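Long-range contacts in hydrogenase maturation factor (Thermoanaerobacter tengcongensis, PDB 3VTH), which probably transfers the carbamoyl group of carbamoyl phosphate, with use of ATP, to the C-terminal cysteine of HypE during maturation of [NiFe]-hydrogenases: residues Pro109-Cys114 and Ser278-Pro282; Ile366-Thr371 and Arg382-Ala388. All blocks are in the same frame, centred on the assembly; numbering follows the deposited sequence.

Contact 1 comes first along the chain and is complete before contact 2 opens; their centres lie about 10 Å apart. Contact 1 ties the segment that brings in C114, the first cysteine of a Cys4 zinc site, right before helix 115-121, to the loop leading into strand 283-287, whereas contact 2 joins the start of strand 370-374 to the chain leaving strand 377-378. Strands 283-287 and 370-374 are parallel neighbours in the ten-stranded mixed sheet of the YrdC-like domain, so both contacts sit at one end of it. R280 and R281 probably hydrogen-bond to segment 382-388, so the zinc-finger contact and the nucleotide-site contact touch directly.

Contact 1 (Pro109-Cys114 and Ser278-Pro282); sequences PDMGVC and SQRRP. With ZN (zinc ion), chain C; PO4 (phosphate ion), chain L.
Q279 reaches across to G112 and M111 in the segment that brings in C114, the first cysteine of a Cys4 zinc finger of HypF, right before helix 115-121; C114 SG holds zinc at 2.3 Å with C117, C136 and C139. The side chain of Q279 can be followed outward. Its CB rests against M111 SD at 3.9 Å, the two side chains crossing at about a right angle. CG sets off anti to the carbonyl carbon (chi1 -81°), beside the backbone N, and the chain then runs extended past G112 O, which lies 3.6 Å from CG. At the tip, Q279 NE2 donates to G112 O at 2.8 Å, nearly along the C=O axis and almost in the amide plane, and also bonds N138 O within the finger. The Q279 backbone answers with its own carbonyl: G112 N donates to Q279 O at 2.7 Å, in the carbonyl plane on a lone pair. G112 is thus gripped through both its N and its O. A side chain at G112 would run into R281 CG.

R280, next in the type I turn S278-R281, extends past M111 CE and P109 CG to a phosphate ion, probably from the crystallisation liquor, where NE meets O1 at 2.8 Å and NH2 meets O3; NH1 bonds G386 O and NH2 also Q390 OE1. With the side chain cut back to alanine, G386 O and Q390 OE1 would probably lose this donor and M111 CE its neighbour R280 CG. One water bridges the two segments, donating to D110 O at 2.7 Å and to R280 O.

Contact 2 (Ile366-Thr371 and Arg382-Ala388); sequences IDDSVT and RRARGYA. With APC (diphosphomethylphosphonic acid adenosyl ester), chain F.
D368 and R385 lie side by side and point the same way, with carboxylate and guanidinium planes 78° apart. R385 grips a single oxygen side-on: NH2 meets D368 OD1 at 2.9 Å from above the carboxylate plane, and NE reaches OD1 at 3.2 Å on the anti side, tilted 26° from the plane and from the same face. A water donating to I366 O and OD1 and accepting from NE gives OD1 a third donor. With CG anti to the backbone N (chi1 -180°) and a bend at chi3, R385 turns back to the aspartate; Y310 adds a cation-pi contact. R385 N donates to O of D367, a magnesium ligand of this protein that binds no metal in this model.

The S369 hydroxyl accepts from A384 N at 2.8 Å and donates to R385 O from above the carbonyl plane, while Y387 CD2 approaches it obliquely. I366 packs CG1 on A384 CB at 4.0 Å and CD1 on A388 CB. V370 and R382 form one antiparallel, hydrogen-bonded bridge, and their side chains cross obliquely to face the nucleotide analogue. R382 NH1 donates to beta-phosphate O1B, and R382 NH2 to O2B at 3.0 Å; ribose C4' lies over one guanidinium face, offset toward the rim. A water accepts from R382 NH1 and donates to D368 O. In this YrdC-like ATP site, R382 would probably offset beta-phosphate charge, while the buried D368-R385 pair is likely to balance itself.

Contact 1 (Pro109-Cys114 and Ser278-Pro282)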
# COMPACT_ATOMS: atom_id res chain seq x y z
N PRO A 109 -12.90 2.34 -0.85
CA PRO A 109 -12.23 1.13 -0.35
C PRO A 109 -13.14 0.32 0.59
O PRO A 109 -14.16 0.83 1.10
CB PRO A 109 -11.02 1.67 0.42
CG PRO A 109 -10.78 3.05 -0.18
CD PRO A 109 -12.16 3.57 -0.51
N ASP A 110 -12.78 -0.94 0.79
CA ASP A 110 -13.35 -1.80 1.83
C ASP A 110 -13.07 -1.25 3.21
O ASP A 110 -11.96 -0.79 3.49
CB ASP A 110 -12.75 -3.20 1.70
CG ASP A 110 -12.90 -3.75 0.30
OD1 ASP A 110 -14.04 -4.13 -0.05
OD2 ASP A 110 -11.90 -3.73 -0.46
N MET A 111 -14.07 -1.34 4.10
CA MET A 111 -13.97 -0.70 5.41
C MET A 111 -14.25 -1.66 6.57
O MET A 111 -15.14 -2.50 6.47
CB MET A 111 -14.92 0.52 5.48
CG MET A 111 -14.46 1.71 4.62
SD MET A 111 -12.93 2.47 5.22
CE MET A 111 -12.33 3.32 3.75
N GLY A 112 -13.47 -1.52 7.65
CA GLY A 112 -13.68 -2.24 8.91
C GLY A 112 -15.03 -1.95 9.56
O GLY A 112 -15.64 -0.91 9.31
N VAL A 113 -15.49 -2.88 10.39
CA VAL A 113 -16.78 -2.81 11.09
C VAL A 113 -16.87 -1.50 11.90
O VAL A 113 -15.94 -1.16 12.64
CB VAL A 113 -16.96 -4.00 12.05
CG1 VAL A 113 -18.36 -4.02 12.67
CG2 VAL A 113 -16.67 -5.33 11.32
N CYS A 114 -17.97 -0.77 11.73
CA CYS A 114 -18.22 0.45 12.50
C CYS A 114 -18.66 0.14 13.93
O CYS A 114 -19.04 -1.00 14.24
CB CYS A 114 -19.26 1.36 11.80
SG CYS A 114 -20.97 0.77 11.89
N SER A 278 -8.16 2.93 12.66
CA SER A 278 -8.86 3.39 11.45
C SER A 278 -9.74 2.29 10.87
O SER A 278 -9.35 1.13 10.89
CB SER A 278 -7.84 3.80 10.38
OG SER A 278 -8.49 4.23 9.18
N GLN A 279 -10.90 2.65 10.32
CA GLN A 279 -11.68 1.66 9.57
C GLN A 279 -10.91 1.11 8.36
O GLN A 279 -11.26 0.06 7.83
CB GLN A 279 -13.02 2.22 9.11
CG GLN A 279 -14.12 2.21 10.17
CD GLN A 279 -15.41 2.75 9.59
OE1 GLN A 279 -15.58 3.96 9.47
NE2 GLN A 279 -16.30 1.85 9.19
N ARG A 280 -9.87 1.80 7.92
CA ARG A 280 -9.06 1.23 6.83
C ARG A 280 -8.42 -0.10 7.30
O ARG A 280 -8.15 -0.98 6.48
CB ARG A 280 -8.02 2.24 6.34
CG ARG A 280 -8.61 3.57 5.82
CD ARG A 280 -7.50 4.47 5.23
NE ARG A 280 -7.97 5.80 4.83
CZ ARG A 280 -8.48 6.09 3.63
NH1 ARG A 280 -8.61 5.14 2.71
NH2 ARG A 280 -8.87 7.35 3.36
N ARG A 281 -8.20 -0.22 8.62
CA ARG A 281 -7.63 -1.42 9.24
C ARG A 281 -6.45 -2.02 8.49
O ARG A 281 -6.57 -3.12 7.93
CB ARG A 281 -8.73 -2.49 9.45
CG ARG A 281 -9.83 -2.10 10.46
CD ARG A 281 -9.29 -2.11 11.88
NE ARG A 281 -9.92 -1.13 12.78
CZ ARG A 281 -10.46 -1.42 13.96
NH1 ARG A 281 -10.49 -2.67 14.42
NH2 ARG A 281 -10.97 -0.44 14.71
N PRO A 282 -5.29 -1.32 8.47
CA PRO A 282 -4.10 -1.93 7.91
C PRO A 282 -3.32 -2.72 8.96
O PRO A 282 -3.57 -2.58 10.18
CB PRO A 282 -3.25 -0.72 7.52
CG PRO A 282 -3.53 0.25 8.60
CD PRO A 282 -5.03 0.09 8.85
ZN ZN C . -21.66 -0.63 10.20
P PO4 L . -7.75 9.13 6.52
O1 PO4 L . -8.19 7.71 6.82
O2 PO4 L . -6.23 9.21 6.58
O3 PO4 L . -8.19 9.57 5.14
O4 PO4 L . -8.35 10.05 7.56
O HOH W 1 -10.51 -2.22 5.26

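Contact 2 (Ile366-Thr371 and Arg382-Ala388)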
# COMPACT_ATOMS: atom_id res chain seq x y z
N ILE A 366 -7.89 -8.38 -3.01
CA ILE A 366 -7.03 -7.29 -2.55
C ILE A 366 -6.32 -7.68 -1.25
O ILE A 366 -6.95 -8.15 -0.32
CB ILE A 366 -7.84 -5.94 -2.40
CG1 ILE A 366 -6.93 -4.78 -1.99
CG2 ILE A 366 -9.03 -6.10 -1.42
CD1 ILE A 366 -7.55 -3.35 -2.30
N ASP A 367 -5.01 -7.51 -1.21
CA ASP A 367 -4.24 -7.85 -0.02
C ASP A 367 -4.45 -6.87 1.13
O ASP A 367 -4.91 -5.75 0.92
CB ASP A 367 -2.75 -7.90 -0.38
CG ASP A 367 -2.38 -9.18 -1.07
OD1 ASP A 367 -2.45 -10.25 -0.43
OD2 ASP A 367 -2.04 -9.13 -2.27
N ASP A 368 -4.06 -7.27 2.34
CA ASP A 368 -3.99 -6.33 3.45
C ASP A 368 -2.96 -5.24 3.16
O ASP A 368 -1.93 -5.50 2.53
CB ASP A 368 -3.58 -7.06 4.75
CG ASP A 368 -4.58 -8.13 5.16
OD1 ASP A 368 -5.77 -8.05 4.75
OD2 ASP A 368 -4.15 -9.07 5.88
N SER A 369 -3.26 -4.02 3.60
CA SER A 369 -2.30 -2.92 3.53
C SER A 369 -1.29 -3.06 4.66
O SER A 369 -1.57 -3.70 5.67
CB SER A 369 -3.02 -1.57 3.67
OG SER A 369 -3.79 -1.31 2.51
N VAL A 370 -0.10 -2.51 4.44
CA VAL A 370 0.95 -2.46 5.45
C VAL A 370 1.39 -1.01 5.55
O VAL A 370 1.76 -0.40 4.56
CB VAL A 370 2.16 -3.37 5.09
CG1 VAL A 370 3.24 -3.30 6.19
CG2 VAL A 370 1.70 -4.83 4.87
N THR A 371 1.34 -0.46 6.76
CA THR A 371 1.64 0.96 6.94
C THR A 371 2.43 1.21 8.22
O THR A 371 2.78 0.28 8.93
CB THR A 371 0.37 1.82 6.87
OG1 THR A 371 0.75 3.18 6.60
CG2 THR A 371 -0.41 1.73 8.19
N ARG A 382 2.66 -0.94 1.78
CA ARG A 382 1.90 -1.70 0.81
C ARG A 382 0.50 -1.10 0.81
O ARG A 382 -0.22 -1.17 1.79
CB ARG A 382 1.88 -3.19 1.19
CG ARG A 382 1.12 -4.09 0.15
CD ARG A 382 1.13 -5.57 0.61
NE ARG A 382 2.41 -6.21 0.31
CZ ARG A 382 2.66 -7.51 0.46
NH1 ARG A 382 1.72 -8.32 0.95
NH2 ARG A 382 3.85 -8.01 0.12
N ARG A 383 0.13 -0.47 -0.29
CA ARG A 383 -1.13 0.23 -0.36
C ARG A 383 -2.15 -0.69 -1.00
O ARG A 383 -2.12 -0.95 -2.20
CB ARG A 383 -0.97 1.56 -1.11
CG ARG A 383 -2.27 2.38 -1.19
CD ARG A 383 -2.12 3.56 -2.18
NE ARG A 383 -3.42 4.21 -2.44
CZ ARG A 383 -3.94 5.17 -1.68
NH1 ARG A 383 -3.28 5.61 -0.61
NH2 ARG A 383 -5.12 5.71 -1.98
N ALA A 384 -3.07 -1.19 -0.19
CA ALA A 384 -4.01 -2.21 -0.65
C ALA A 384 -5.33 -2.07 0.10
O ALA A 384 -5.92 -0.98 0.09
CB ALA A 384 -3.40 -3.63 -0.53
N ARG A 385 -5.82 -3.13 0.74
CA ARG A 385 -7.17 -3.08 1.34
C ARG A 385 -7.36 -1.87 2.27
O ARG A 385 -6.50 -1.57 3.11
CB ARG A 385 -7.51 -4.37 2.11
CG ARG A 385 -8.94 -4.33 2.74
CD ARG A 385 -9.30 -5.58 3.54
NE ARG A 385 -8.25 -6.02 4.45
CZ ARG A 385 -7.94 -5.45 5.62
NH1 ARG A 385 -8.61 -4.39 6.09
NH2 ARG A 385 -6.94 -5.97 6.35
N GLY A 386 -8.50 -1.18 2.12
CA GLY A 386 -8.79 -0.03 2.99
C GLY A 386 -8.24 1.29 2.48
O GLY A 386 -8.69 2.35 2.92
N TYR A 387 -7.28 1.24 1.54
CA TYR A 387 -6.72 2.44 0.89
C TYR A 387 -7.04 2.47 -0.60
O TYR A 387 -7.72 3.37 -1.07
CB TYR A 387 -5.20 2.51 1.10
CG TYR A 387 -4.77 2.76 2.53
CD1 TYR A 387 -4.24 4.00 2.92
CD2 TYR A 387 -4.92 1.76 3.50
CE1 TYR A 387 -3.86 4.23 4.24
CE2 TYR A 387 -4.55 1.98 4.83
CZ TYR A 387 -4.01 3.21 5.19
OH TYR A 387 -3.61 3.41 6.51
N ALA A 388 -6.53 1.50 -1.34
CA ALA A 388 -6.93 1.30 -2.72
C ALA A 388 -8.39 0.84 -2.75
O ALA A 388 -8.82 0.07 -1.89
CB ALA A 388 -6.04 0.27 -3.41
PG APC F . 3.84 -14.37 -0.35
O1G APC F . 2.39 -14.36 0.06
O2G APC F . 4.69 -15.21 0.57
O3G APC F . 4.07 -14.66 -1.80
PB APC F . 3.95 -11.72 0.78
O1B APC F . 2.63 -11.24 0.24
O2B APC F . 5.05 -10.68 0.79
O3B APC F . 4.46 -12.88 -0.20
PA APC F . 2.30 -12.01 3.44
O1A APC F . 2.48 -12.65 4.79
O2A APC F . 1.01 -12.32 2.76
C3A APC F . 3.76 -12.47 2.43
O5' APC F . 2.33 -10.40 3.55
C5' APC F . 2.67 -9.69 4.74
C4' APC F . 3.59 -8.53 4.36
O4' APC F . 3.80 -7.77 5.56
C3' APC F . 4.95 -9.06 3.90
O3' APC F . 5.46 -8.31 2.78
C2' APC F . 5.85 -8.80 5.09
O2' APC F . 7.24 -8.69 4.72
C1' APC F . 5.20 -7.57 5.72
N9 APC F . 5.59 -7.58 7.13
C8 APC F . 5.10 -8.38 8.12
N7 APC F . 5.75 -8.12 9.28
C5 APC F . 6.66 -7.16 9.03
C6 APC F . 7.69 -6.43 9.80
N6 APC F . 7.87 -6.66 11.12
N1 APC F . 8.43 -5.51 9.15
C2 APC F . 8.26 -5.23 7.84
N3 APC F . 7.36 -5.86 7.06
C4 APC F . 6.55 -6.81 7.61
O HOH W 2 -7.23 -8.34 2.51
O HOH W 3 -0.30 -7.74 2.47
O HOH W 4 -5.62 -3.23 5.15